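Local coordinates for protein actinorhodin polyketide putative beta-ketoacyl synthase 2 (Streptomyces coelicolor A3, PDB 1TQY) that serves as the chain length factor of actinorhodin polyketide biosynthesis, a beta-ketoacyl synthase homologue that probably takes part in building the polyketide chain, at residues B[118-121]-B[122-126]; B[202-205]-B[206-209]; B[41-44]-B[45-48]; B[145-148]-B[149-153]. All coordinates share one frame; numbering follows the deposited sequence.

Interaction 1: B[118-121]-B[122-126]; sequences DFTH and REFRK
Asp118 and Arg122, one helical turn apart, form a salt bridge on the outer side of the helix. Arg122 NE reaches Asp118 OD2 at 2.8 Å with a nearly straight N-H (164°). The oxygen lies at the edge of the guanidinium, in its plane, yet the donor comes from above the carboxylate plane, because the two flat groups are turned 63° apart. In keeping with that twist, the second arm, Arg122 NH2 to Asp118 OD1 at 3.0 Å, is weak. Arg122 CG lies anti to its own carbonyl carbon, and from there the chain runs extended to NE, bringing the guanidinium back to Asp118. One residue along, Phe119 and Glu123 lie side by side, with Glu123 CG 3.6 Å from Phe119 CE1. The Glu123 chain bends at chi2 (-50°), and its carboxylate is shared: OE2 takes Lys126 NZ at 2.9 Å, while OE1 accepts from the backbone of Ser136. Thr120 OG1, 3.6 Å from Phe124 CE2, bonds to Glu139, and His121 ND1 to Asp200. Aromatic side chains of the partner subunit meet His121 and Phe124. Helix 117-129 thus packs against that subunit, helix 139-142, which touches Phe119 and Glu123, and helix 201-208, whose Trp202 meets Phe124 edge-to-face.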
ATOM      1  N   ASP B 118      14.693   8.809  -4.345  1.00 22.80           N
ATOM      2  CA  ASP B 118      16.059   9.269  -4.558  1.00 24.23           C
ATOM      3  C   ASP B 118      16.888   8.049  -4.956  1.00 25.14           C
ATOM      4  O   ASP B 118      17.652   8.077  -5.919  1.00 27.38           O
ATOM      5  CB  ASP B 118      16.653   9.884  -3.289  1.00 24.63           C
ATOM      6  CG  ASP B 118      18.124  10.270  -3.465  1.00 25.92           C
ATOM      7  OD1 ASP B 118      18.411  11.346  -4.024  1.00 24.67           O
ATOM      8  OD2 ASP B 118      18.988   9.488  -3.048  1.00 25.63           O
ATOM      9  N   PHE B 119      16.718   6.967  -4.208  1.00 24.86           N
ATOM     10  CA  PHE B 119      17.450   5.744  -4.480  1.00 24.57           C
ATOM     11  C   PHE B 119      17.148   5.200  -5.871  1.00 23.60           C
ATOM     12  O   PHE B 119      18.062   4.895  -6.633  1.00 22.01           O
ATOM     13  CB  PHE B 119      17.131   4.673  -3.424  1.00 24.27           C
ATOM     14  CG  PHE B 119      18.102   3.518  -3.417  1.00 24.55           C
ATOM     15  CD1 PHE B 119      18.085   2.563  -4.431  1.00 21.94           C
ATOM     16  CD2 PHE B 119      19.064   3.415  -2.415  1.00 25.72           C
ATOM     17  CE1 PHE B 119      19.012   1.524  -4.454  1.00 24.14           C
ATOM     18  CE2 PHE B 119      19.997   2.379  -2.431  1.00 26.37           C
ATOM     19  CZ  PHE B 119      19.969   1.432  -3.454  1.00 24.44           C
ATOM     20  N   THR B 120      15.873   5.087  -6.225  1.00 22.81           N
ATOM     21  CA  THR B 120      15.557   4.531  -7.537  1.00 23.64           C
ATOM     22  C   THR B 120      16.006   5.416  -8.705  1.00 21.50           C
ATOM     23  O   THR B 120      16.355   4.902  -9.768  1.00 20.89           O
ATOM     24  CB  THR B 120      14.035   4.190  -7.661  1.00 24.33           C
ATOM     25  OG1 THR B 120      13.848   3.277  -8.741  1.00 27.81           O
ATOM     26  CG2 THR B 120      13.199   5.437  -7.947  1.00 26.45           C
ATOM     27  N   HIS B 121      15.996   6.736  -8.516  1.00 21.42           N
ATOM     28  CA  HIS B 121      16.427   7.645  -9.580  1.00 20.11           C
ATOM     29  C   HIS B 121      17.893   7.353  -9.917  1.00 21.31           C
ATOM     30  O   HIS B 121      18.265   7.216 -11.088  1.00 22.26           O
ATOM     31  CB  HIS B 121      16.272   9.101  -9.138  1.00 19.05           C
ATOM     32  CG  HIS B 121      16.641  10.108 -10.189  1.00 21.01           C
ATOM     33  ND1 HIS B 121      16.688  11.461  -9.930  1.00 19.71           N
ATOM     34  CD2 HIS B 121      17.007   9.962 -11.487  1.00 19.45           C
ATOM     35  CE1 HIS B 121      17.069  12.105 -11.020  1.00 19.26           C
ATOM     36  NE2 HIS B 121      17.270  11.219 -11.978  1.00 19.64           N
ATOM     37  N   ARG B 122      18.727   7.240  -8.891  1.00 21.17           N
ATOM     38  CA  ARG B 122      20.143   6.948  -9.116  1.00 22.48           C
ATOM     39  C   ARG B 122      20.306   5.599  -9.817  1.00 22.40           C
ATOM     40  O   ARG B 122      21.201   5.429 -10.652  1.00 22.67           O
ATOM     41  CB  ARG B 122      20.909   6.946  -7.782  1.00 21.33           C
ATOM     42  CG  ARG B 122      20.786   8.250  -7.014  1.00 21.10           C
ATOM     43  CD  ARG B 122      21.315   8.146  -5.605  1.00 20.23           C
ATOM     44  NE  ARG B 122      21.078   9.390  -4.884  1.00 22.28           N
ATOM     45  CZ  ARG B 122      21.646  10.552  -5.193  1.00 22.31           C
ATOM     46  NH1 ARG B 122      22.495  10.626  -6.205  1.00 23.87           N
ATOM     47  NH2 ARG B 122      21.347  11.646  -4.506  1.00 20.19           N
ATOM     48  N   GLU B 123      19.449   4.633  -9.498  1.00 22.22           N
ATOM     49  CA  GLU B 123      19.565   3.320 -10.140  1.00 23.40           C
ATOM     50  C   GLU B 123      19.133   3.394 -11.598  1.00 23.30           C
ATOM     51  O   GLU B 123      19.666   2.676 -12.449  1.00 23.89           O
ATOM     52  CB  GLU B 123      18.750   2.262  -9.377  1.00 24.49           C
ATOM     53  CG  GLU B 123      19.322   1.897  -7.998  1.00 27.19           C
ATOM     54  CD  GLU B 123      20.814   1.547  -8.034  1.00 30.72           C
ATOM     55  OE1 GLU B 123      21.251   0.869  -8.994  1.00 28.98           O
ATOM     56  OE2 GLU B 123      21.543   1.938  -7.086  1.00 30.56           O
ATOM     57  N   PHE B 124      18.172   4.265 -11.890  1.00 24.17           N
ATOM     58  CA  PHE B 124      17.703   4.445 -13.273  1.00 24.28           C
ATOM     59  C   PHE B 124      18.826   5.078 -14.089  1.00 25.15           C
ATOM     60  O   PHE B 124      19.044   4.727 -15.250  1.00 23.59           O
ATOM     61  CB  PHE B 124      16.490   5.380 -13.315  1.00 23.86           C
ATOM     62  CG  PHE B 124      15.174   4.673 -13.333  1.00 23.85           C
ATOM     63  CD1 PHE B 124      14.717   4.069 -14.499  1.00 25.33           C
ATOM     64  CD2 PHE B 124      14.370   4.651 -12.202  1.00 23.43           C
ATOM     65  CE1 PHE B 124      13.468   3.456 -14.548  1.00 26.39           C
ATOM     66  CE2 PHE B 124      13.112   4.039 -12.231  1.00 25.54           C
ATOM     67  CZ  PHE B 124      12.659   3.442 -13.408  1.00 25.76           C
ATOM     68  N   ARG B 125      19.534   6.015 -13.468  1.00 25.20           N
ATOM     69  CA  ARG B 125      20.617   6.706 -14.162  1.00 27.38           C
ATOM     70  C   ARG B 125      21.787   5.770 -14.479  1.00 25.50           C
ATOM     71  O   ARG B 125      22.313   5.805 -15.579  1.00 24.73           O
ATOM     72  CB  ARG B 125      21.098   7.903 -13.335  1.00 29.06           C
ATOM     73  CG  ARG B 125      21.842   8.938 -14.162  1.00 33.88           C
ATOM     74  CD  ARG B 125      22.304  10.113 -13.308  1.00 38.32           C
ATOM     75  NE  ARG B 125      23.755  10.209 -13.328  1.00 46.16           N
ATOM     76  CZ  ARG B 125      24.470  10.451 -14.424  1.00 48.88           C
ATOM     77  NH1 ARG B 125      23.861  10.636 -15.587  1.00 49.27           N
ATOM     78  NH2 ARG B 125      25.797  10.468 -14.364  1.00 50.58           N
ATOM     79  N   LYS B 126      22.171   4.934 -13.518  1.00 24.85           N
ATOM     80  CA  LYS B 126      23.267   4.004 -13.714  1.00 25.77           C
ATOM     81  C   LYS B 126      22.960   2.997 -14.813  1.00 26.67           C
ATOM     82  O   LYS B 126      23.845   2.621 -15.588  1.00 24.70           O
ATOM     83  CB  LYS B 126      23.577   3.260 -12.421  1.00 24.45           C
ATOM     84  CG  LYS B 126      24.088   4.159 -11.307  1.00 25.82           C
ATOM     85  CD  LYS B 126      24.662   3.366 -10.152  1.00 26.84           C
ATOM     86  CE  LYS B 126      23.701   2.329  -9.622  1.00 29.89           C
ATOM     87  NZ  LYS B 126      24.140   1.820  -8.284  1.00 27.31           N
TER

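Interaction 2: B[202-205]-B[206-209]; sequences WGWV and SQIA
Trp204 turns one face of its indole to Ile208, one turn on, whose CG1 stands 4.3 Å above the ring plane, offset toward the rim, while Ile208 CD1 comes within 3.9 Å of Trp204 NE1. That NE1 bonds to the carbonyl of Ala53. Gln207 meets the same indole more loosely, its amide turned 78° from the ring plane. The amide is held at both ends: OE1 bonds to Tyr342 OH, and Gln207 NE2 donates to Gly203 O at 3.2 Å, from far above the carbonyl plane, whereas Gln207 N reaches the same oxygen from the opposite face at 3.0 Å. With Gln207 CG anti to its own carbonyl carbon (chi1 -65°) and the chain extended beyond it, the amide comes back over Gly203 O. Trp202 O is gripped twice as well, by Ser206 N and by Ser206 OG, each at 2.8 Å; the hydroxyl approaches out of plane and sits 3.5 Å from Trp202 CD1. Trp202, Val205, Ser206 and Ala209 also pack against the partner subunit. A serine hydroxyl returned to the carbonyl four residues earlier is a common feature of buried helices; here Gln207 adds a second such bond, in helix 201-208 of a thiolase-like fold.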
ATOM      1  N   TRP B 202      14.290  14.476 -10.137  1.00 21.17           N
ATOM      2  CA  TRP B 202      13.123  13.816 -10.732  1.00 21.14           C
ATOM      3  C   TRP B 202      11.918  13.885  -9.801  1.00 21.07           C
ATOM      4  O   TRP B 202      10.815  14.261 -10.222  1.00 19.78           O
ATOM      5  CB  TRP B 202      13.453  12.357 -11.076  1.00 21.59           C
ATOM      6  CG  TRP B 202      12.440  11.675 -11.989  1.00 19.94           C
ATOM      7  CD1 TRP B 202      11.413  12.266 -12.687  1.00 18.70           C
ATOM      8  CD2 TRP B 202      12.380  10.275 -12.295  1.00 19.74           C
ATOM      9  NE1 TRP B 202      10.721  11.314 -13.404  1.00 19.59           N
ATOM     10  CE2 TRP B 202      11.289  10.085 -13.181  1.00 19.76           C
ATOM     11  CE3 TRP B 202      13.141   9.159 -11.906  1.00 20.46           C
ATOM     12  CZ2 TRP B 202      10.940   8.823 -13.686  1.00 18.30           C
ATOM     13  CZ3 TRP B 202      12.787   7.894 -12.415  1.00 19.99           C
ATOM     14  CH2 TRP B 202      11.696   7.747 -13.293  1.00 18.71           C
ATOM     15  N   GLY B 203      12.131  13.537  -8.533  1.00 21.77           N
ATOM     16  CA  GLY B 203      11.046  13.601  -7.567  1.00 21.11           C
ATOM     17  C   GLY B 203      10.484  15.017  -7.494  1.00 21.54           C
ATOM     18  O   GLY B 203       9.281  15.217  -7.339  1.00 20.41           O
ATOM     19  N   TRP B 204      11.362  16.005  -7.631  1.00 20.13           N
ATOM     20  CA  TRP B 204      10.967  17.410  -7.568  1.00 21.59           C
ATOM     21  C   TRP B 204      10.074  17.816  -8.746  1.00 22.33           C
ATOM     22  O   TRP B 204       8.992  18.400  -8.573  1.00 25.18           O
ATOM     23  CB  TRP B 204      12.216  18.293  -7.562  1.00 21.94           C
ATOM     24  CG  TRP B 204      11.915  19.731  -7.256  1.00 21.07           C
ATOM     25  CD1 TRP B 204      12.056  20.800  -8.095  1.00 18.26           C
ATOM     26  CD2 TRP B 204      11.366  20.242  -6.037  1.00 19.99           C
ATOM     27  NE1 TRP B 204      11.621  21.950  -7.472  1.00 19.69           N
ATOM     28  CE2 TRP B 204      11.193  21.636  -6.207  1.00 19.98           C
ATOM     29  CE3 TRP B 204      11.000  19.657  -4.814  1.00 19.36           C
ATOM     30  CZ2 TRP B 204      10.669  22.455  -5.205  1.00 19.90           C
ATOM     31  CZ3 TRP B 204      10.479  20.477  -3.814  1.00 21.21           C
ATOM     32  CH2 TRP B 204      10.320  21.863  -4.023  1.00 20.17           C
ATOM     33  N   VAL B 205      10.548  17.497  -9.940  1.00 21.85           N
ATOM     34  CA  VAL B 205       9.859  17.794 -11.178  1.00 22.53           C
ATOM     35  C   VAL B 205       8.522  17.044 -11.195  1.00 22.20           C
ATOM     36  O   VAL B 205       7.516  17.558 -11.685  1.00 21.33           O
ATOM     37  CB  VAL B 205      10.837  17.420 -12.367  1.00 23.59           C
ATOM     38  CG1 VAL B 205      10.234  16.418 -13.321  1.00 23.94           C
ATOM     39  CG2 VAL B 205      11.292  18.673 -13.067  1.00 24.23           C
ATOM     40  N   SER B 206       8.515  15.840 -10.624  1.00 22.28           N
ATOM     41  CA  SER B 206       7.311  15.015 -10.553  1.00 22.16           C
ATOM     42  C   SER B 206       6.257  15.722  -9.689  1.00 22.17           C
ATOM     43  O   SER B 206       5.081  15.795 -10.053  1.00 20.06           O
ATOM     44  CB  SER B 206       7.656  13.635  -9.963  1.00 23.44           C
ATOM     45  OG  SER B 206       8.426  12.865 -10.891  1.00 22.06           O
ATOM     46  N   GLN B 207       6.691  16.266  -8.551  1.00 21.25           N
ATOM     47  CA  GLN B 207       5.789  16.975  -7.656  1.00 21.86           C
ATOM     48  C   GLN B 207       5.270  18.226  -8.345  1.00 20.95           C
ATOM     49  O   GLN B 207       4.090  18.572  -8.229  1.00 21.01           O
ATOM     50  CB  GLN B 207       6.512  17.318  -6.341  1.00 21.35           C
ATOM     51  CG  GLN B 207       6.906  16.071  -5.550  1.00 23.00           C
ATOM     52  CD  GLN B 207       7.668  16.361  -4.265  1.00 23.56           C
ATOM     53  OE1 GLN B 207       7.110  16.835  -3.276  1.00 23.12           O
ATOM     54  NE2 GLN B 207       8.963  16.078  -4.285  1.00 26.71           N
ATOM     55  N   ILE B 208       6.144  18.895  -9.085  1.00 19.75           N
ATOM     56  CA  ILE B 208       5.715  20.091  -9.804  1.00 21.63           C
ATOM     57  C   ILE B 208       4.601  19.726 -10.794  1.00 22.06           C
ATOM     58  O   ILE B 208       3.718  20.539 -11.061  1.00 21.16           O
ATOM     59  CB  ILE B 208       6.884  20.757 -10.560  1.00 20.93           C
ATOM     60  CG1 ILE B 208       7.847  21.407  -9.548  1.00 21.76           C
ATOM     61  CG2 ILE B 208       6.349  21.831 -11.510  1.00 21.62           C
ATOM     62  CD1 ILE B 208       8.914  22.266 -10.203  1.00 19.98           C
ATOM     63  N   ALA B 209       4.650  18.509 -11.341  1.00 20.65           N
ATOM     64  CA  ALA B 209       3.626  18.066 -12.287  1.00 21.64           C
ATOM     65  C   ALA B 209       2.249  17.999 -11.622  1.00 21.33           C
ATOM     66  O   ALA B 209       1.231  17.917 -12.303  1.00 22.03           O
ATOM     67  CB  ALA B 209       3.984  16.689 -12.881  1.00 21.85           C
TER

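Interaction 3: B[41-44]-B[45-48]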
ATOM      1  N   GLY B  41      12.411  26.621   3.139  1.00 25.03           N
ATOM      2  CA  GLY B  41      13.500  27.360   2.549  1.00 25.69           C
ATOM      3  C   GLY B  41      13.889  26.805   1.201  1.00 26.74           C
ATOM      4  O   GLY B  41      13.292  25.834   0.717  1.00 26.18           O
ATOM      5  N   PRO B  42      14.878  27.423   0.552  1.00 27.06           N
ATOM      6  CA  PRO B  42      15.325  26.956  -0.756  1.00 26.59           C
ATOM      7  C   PRO B  42      15.806  25.503  -0.720  1.00 27.46           C
ATOM      8  O   PRO B  42      16.336  25.027   0.291  1.00 26.39           O
ATOM      9  CB  PRO B  42      16.438  27.942  -1.097  1.00 27.21           C
ATOM     10  CG  PRO B  42      15.947  29.210  -0.440  1.00 27.46           C
ATOM     11  CD  PRO B  42      15.526  28.699   0.901  1.00 26.54           C
ATOM     12  N   VAL B  43      15.594  24.801  -1.827  1.00 27.50           N
ATOM     13  CA  VAL B  43      16.022  23.420  -1.940  1.00 28.88           C
ATOM     14  C   VAL B  43      17.514  23.489  -2.218  1.00 29.50           C
ATOM     15  O   VAL B  43      17.959  24.255  -3.075  1.00 29.38           O
ATOM     16  CB  VAL B  43      15.311  22.690  -3.105  1.00 30.42           C
ATOM     17  CG1 VAL B  43      15.857  21.278  -3.244  1.00 29.91           C
ATOM     18  CG2 VAL B  43      13.803  22.637  -2.844  1.00 31.28           C
ATOM     19  N   THR B  44      18.282  22.697  -1.479  1.00 29.18           N
ATOM     20  CA  THR B  44      19.729  22.684  -1.615  1.00 28.06           C
ATOM     21  C   THR B  44      20.227  21.299  -2.021  1.00 27.99           C
ATOM     22  O   THR B  44      21.418  21.095  -2.255  1.00 24.33           O
ATOM     23  CB  THR B  44      20.376  23.116  -0.290  1.00 28.32           C
ATOM     24  OG1 THR B  44      19.992  22.212   0.751  1.00 26.18           O
ATOM     25  CG2 THR B  44      19.901  24.514   0.096  1.00 28.61           C
ATOM     26  N   ARG B  45      19.296  20.356  -2.128  1.00 27.84           N
ATOM     27  CA  ARG B  45      19.629  18.991  -2.518  1.00 28.70           C
ATOM     28  C   ARG B  45      20.202  18.941  -3.931  1.00 29.50           C
ATOM     29  O   ARG B  45      20.862  17.978  -4.308  1.00 29.94           O
ATOM     30  CB  ARG B  45      18.381  18.105  -2.428  1.00 28.63           C
ATOM     31  CG  ARG B  45      17.820  17.966  -1.022  1.00 29.23           C
ATOM     32  CD  ARG B  45      18.830  17.304  -0.101  1.00 29.61           C
ATOM     33  NE  ARG B  45      18.565  17.600   1.301  1.00 31.38           N
ATOM     34  CZ  ARG B  45      17.794  16.869   2.096  1.00 33.51           C
ATOM     35  NH1 ARG B  45      17.200  15.775   1.628  1.00 33.50           N
ATOM     36  NH2 ARG B  45      17.616  17.240   3.358  1.00 32.35           N
ATOM     37  N   PHE B  46      19.940  19.993  -4.703  1.00 28.94           N
ATOM     38  CA  PHE B  46      20.409  20.112  -6.080  1.00 27.99           C
ATOM     39  C   PHE B  46      20.129  21.555  -6.494  1.00 28.58           C
ATOM     40  O   PHE B  46      19.679  22.341  -5.669  1.00 27.89           O
ATOM     41  CB  PHE B  46      19.661  19.122  -6.975  1.00 26.93           C
ATOM     42  CG  PHE B  46      18.172  19.268  -6.915  1.00 26.42           C
ATOM     43  CD1 PHE B  46      17.528  20.232  -7.687  1.00 24.40           C
ATOM     44  CD2 PHE B  46      17.416  18.479  -6.054  1.00 24.36           C
ATOM     45  CE1 PHE B  46      16.152  20.413  -7.605  1.00 23.06           C
ATOM     46  CE2 PHE B  46      16.037  18.647  -5.957  1.00 25.83           C
ATOM     47  CZ  PHE B  46      15.401  19.623  -6.739  1.00 24.22           C
ATOM     48  N   ASP B  47      20.390  21.907  -7.750  1.00 29.67           N
ATOM     49  CA  ASP B  47      20.178  23.280  -8.231  1.00 31.01           C
ATOM     50  C   ASP B  47      18.730  23.557  -8.656  1.00 30.33           C
ATOM     51  O   ASP B  47      18.382  23.352  -9.815  1.00 31.17           O
ATOM     52  CB  ASP B  47      21.112  23.550  -9.424  1.00 32.56           C
ATOM     53  CG  ASP B  47      21.238  25.032  -9.761  1.00 34.12           C
ATOM     54  OD1 ASP B  47      20.382  25.828  -9.320  1.00 35.27           O
ATOM     55  OD2 ASP B  47      22.192  25.394 -10.480  1.00 36.28           O
ATOM     56  N   VAL B  48      17.898  24.038  -7.733  1.00 30.29           N
ATOM     57  CA  VAL B  48      16.491  24.328  -8.042  1.00 31.52           C
ATOM     58  C   VAL B  48      16.230  25.609  -8.816  1.00 32.36           C
ATOM     59  O   VAL B  48      15.110  25.835  -9.275  1.00 32.07           O
ATOM     60  CB  VAL B  48      15.605  24.442  -6.779  1.00 32.83           C
ATOM     61  CG1 VAL B  48      15.122  23.093  -6.356  1.00 34.19           C
ATOM     62  CG2 VAL B  48      16.361  25.148  -5.668  1.00 34.52           C
TER
HETATM   63  O   HOH W   1      21.266  19.462   0.989  1.00 37.66           O
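Val43 points its side chain into the turn made by the chain that follows it. Its CB already meets Val48: CG1 of Val48 stands 3.3 Å from Val43 CB, tighter than usual for two carbons, and the two valines cross at about a right angle. Beyond CB, the branch CG1 of Val43 sits anti to the backbone N (chi1 176°), which sends it over the Phe46 ring. There it makes a CH-pi contact, 4.1 Å from the ring centroid and 26° off the normal, displaced toward the rim where Phe46 CE2 lies 3.8 Å away. The same methyl also touches Arg45 CB. The second branch, Val43 CG2, runs 3.8 Å from Val48 CG1, and Val48 CG2 in turn rests 3.2 Å from Val43 O. Residues 43-48 lead out of strand 40-42, which pairs antiparallel with strand 55-57 in a small two-stranded sheet; backbone bonds join Gly41 to Ala56 and Val43 to Thr54, and the loop folds over so that Val43, Phe46 and Val48 turn to the indole of Trp204 on helix 201-208, with Phe46 meeting it edge-to-face. The polar part of the contact lies at Thr44 and Arg45. Thr44 OG1 binds a water at 3.0 Å, and Arg45 NE donates weakly to that water at 3.3 Å. Arg45 bends at chi2, and its NH2 forms a salt bridge with Glu237, with a weak, long ion pair to Asp60. The Arg45 side chain lies about 8 Å from the bound sodium ion; Gln58, one of the sodium-site residues, accepts from Thr44 N through OE1.

Interaction 4: B[145-148]-B[149-153]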
ATOM      1  N   TYR B 145       7.131   0.395  -2.328  1.00 21.69           N
ATOM      2  CA  TYR B 145       6.328   1.043  -1.296  1.00 21.60           C
ATOM      3  C   TYR B 145       6.298   0.380   0.069  1.00 21.78           C
ATOM      4  O   TYR B 145       6.161   1.056   1.078  1.00 20.87           O
ATOM      5  CB  TYR B 145       4.922   1.270  -1.852  1.00 20.57           C
ATOM      6  CG  TYR B 145       5.008   2.032  -3.160  1.00 21.11           C
ATOM      7  CD1 TYR B 145       5.300   3.401  -3.179  1.00 20.66           C
ATOM      8  CD2 TYR B 145       4.975   1.355  -4.380  1.00 21.19           C
ATOM      9  CE1 TYR B 145       5.577   4.067  -4.378  1.00 20.08           C
ATOM     10  CE2 TYR B 145       5.253   2.011  -5.584  1.00 22.36           C
ATOM     11  CZ  TYR B 145       5.560   3.367  -5.569  1.00 21.16           C
ATOM     12  OH  TYR B 145       5.907   3.992  -6.744  1.00 22.83           O
ATOM     13  N   ALA B 146       6.455  -0.939   0.109  1.00 21.02           N
ATOM     14  CA  ALA B 146       6.450  -1.652   1.380  1.00 20.76           C
ATOM     15  C   ALA B 146       7.749  -1.499   2.176  1.00 20.74           C
ATOM     16  O   ALA B 146       7.783  -1.840   3.354  1.00 21.51           O
ATOM     17  CB  ALA B 146       6.191  -3.130   1.137  1.00 19.75           C
ATOM     18  N   VAL B 147       8.796  -0.966   1.552  1.00 20.40           N
ATOM     19  CA  VAL B 147      10.101  -0.866   2.207  1.00 21.05           C
ATOM     20  C   VAL B 147      10.138  -0.487   3.685  1.00 21.86           C
ATOM     21  O   VAL B 147      10.731  -1.210   4.486  1.00 23.61           O
ATOM     22  CB  VAL B 147      11.096   0.061   1.408  1.00 19.81           C
ATOM     23  CG1 VAL B 147      10.603   1.518   1.381  1.00 18.41           C
ATOM     24  CG2 VAL B 147      12.482  -0.024   2.034  1.00 17.78           C
ATOM     25  N   ASN B 148       9.490   0.605   4.070  1.00 22.67           N
ATOM     26  CA  ASN B 148       9.536   1.005   5.470  1.00 23.02           C
ATOM     27  C   ASN B 148       8.850   0.067   6.456  1.00 23.29           C
ATOM     28  O   ASN B 148       9.209   0.023   7.636  1.00 22.24           O
ATOM     29  CB  ASN B 148       9.020   2.426   5.620  1.00 23.59           C
ATOM     30  CG  ASN B 148       9.777   3.380   4.743  1.00 24.69           C
ATOM     31  OD1 ASN B 148      10.994   3.230   4.569  1.00 23.45           O
ATOM     32  ND2 ASN B 148       9.084   4.355   4.171  1.00 23.83           N
ATOM     33  N   THR B 149       7.870  -0.694   5.992  1.00 23.82           N
ATOM     34  CA  THR B 149       7.219  -1.629   6.899  1.00 23.27           C
ATOM     35  C   THR B 149       8.177  -2.804   7.125  1.00 24.66           C
ATOM     36  O   THR B 149       8.448  -3.189   8.264  1.00 24.94           O
ATOM     37  CB  THR B 149       5.874  -2.130   6.332  1.00 22.63           C
ATOM     38  OG1 THR B 149       4.908  -1.073   6.402  1.00 18.25           O
ATOM     39  CG2 THR B 149       5.361  -3.310   7.132  1.00 21.49           C
ATOM     40  N   GLY B 150       8.709  -3.340   6.034  1.00 23.35           N
ATOM     41  CA  GLY B 150       9.639  -4.447   6.129  1.00 25.03           C
ATOM     42  C   GLY B 150      10.911  -4.145   6.907  1.00 25.44           C
ATOM     43  O   GLY B 150      11.404  -5.005   7.638  1.00 26.43           O
ATOM     44  N   GLN B 151      11.458  -2.941   6.754  1.00 25.00           N
ATOM     45  CA  GLN B 151      12.682  -2.580   7.466  1.00 24.52           C
ATOM     46  C   GLN B 151      12.409  -2.360   8.945  1.00 25.40           C
ATOM     47  O   GLN B 151      13.212  -2.743   9.796  1.00 26.35           O
ATOM     48  CB  GLN B 151      13.324  -1.320   6.864  1.00 23.84           C
ATOM     49  CG  GLN B 151      13.939  -1.500   5.473  1.00 24.60           C
ATOM     50  CD  GLN B 151      15.241  -2.306   5.473  1.00 26.69           C
ATOM     51  OE1 GLN B 151      15.951  -2.352   4.465  1.00 25.63           O
ATOM     52  NE2 GLN B 151      15.556  -2.942   6.599  1.00 22.85           N
ATOM     53  N   ILE B 152      11.280  -1.734   9.268  1.00 24.17           N
ATOM     54  CA  ILE B 152      10.952  -1.515  10.673  1.00 23.52           C
ATOM     55  C   ILE B 152      10.715  -2.890  11.321  1.00 22.73           C
ATOM     56  O   ILE B 152      11.195  -3.163  12.428  1.00 20.86           O
ATOM     57  CB  ILE B 152       9.708  -0.604  10.805  1.00 23.19           C
ATOM     58  CG1 ILE B 152      10.086   0.824  10.369  1.00 24.07           C
ATOM     59  CG2 ILE B 152       9.193  -0.610  12.223  1.00 19.04           C
ATOM     60  CD1 ILE B 152       8.922   1.798  10.311  1.00 24.97           C
ATOM     61  N   SER B 153      10.006  -3.757  10.604  1.00 22.98           N
ATOM     62  CA  SER B 153       9.698  -5.116  11.070  1.00 24.78           C
ATOM     63  C   SER B 153      10.960  -5.905  11.436  1.00 25.55           C
ATOM     64  O   SER B 153      11.074  -6.455  12.533  1.00 26.10           O
ATOM     65  CB  SER B 153       8.925  -5.864   9.976  1.00 24.28           C
ATOM     66  OG  SER B 153       9.012  -7.270  10.144  1.00 26.83           O
TER
HETATM   67  O   HOH W   2       6.487   1.317   3.788  1.00 28.60           O
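Ala146 O takes two backbone donors where the buried helix 147-156 of this ketosynthase-type fold gets under way. Thr149 N reaches it at 2.9 Å with a bent N-H (135°), and Gly150 N at 3.2 Å with a nearly straight one (169°), so one oxygen serves both an i+3 and an i+4 partner. A water bonds in the same first turn, donating to Tyr145 O at 2.7 Å and accepting weakly from Thr149 N. Val147 O then receives Gln151 N at 2.9 Å, and Asn148 O receives Ile152 N. The buried side chains find their partners on neighbouring elements: Asn148 OD1 bonds with Thr80 of helix 78-93, Gln151 OE1 accepts from Gln75, and Thr149 OG1 bonds with Thr110 on strand 106-111 and with the carbonyl of Ser163. These bonds tie the helix to strand 106-111, to strand 163-166 and to helix 78-93 with the residues leading into it, with the partner subunit also packing on Thr149 and Gln151. The Gln151 chain bends at chi2 (-73°), and its CG lies 4.0 Å from Val147 CG2. With CG1 of Ile152 anti to its carbonyl carbon, that branch folds back until Ile152 CG1 is 3.0 Å from Asn148 O.

In the fold
All four contacts lie in the N-terminal ketosynthase region, and three of them form a chain of packing. Interaction 3 meets interaction 2 through Phe46, Val43 and Val48 against Trp204, while interaction 2 meets interaction 1 through Trp202 against His121 and Phe124; the two indoles of helix 201-208 thus join the 41-48 loop to helix 117-129. Interaction 4 stands apart, with its nearest atoms about 8 Å from interaction 1. Interactions 2 and 4 are buried, and much of their side-chain polarity is met by carbonyls and neighbouring side chains. Interactions 1 and 3 are partly buried; the salt bridge of one and the Thr44-water-Arg45 link of the other involve their more exposed residues, though interaction 4 also holds a water.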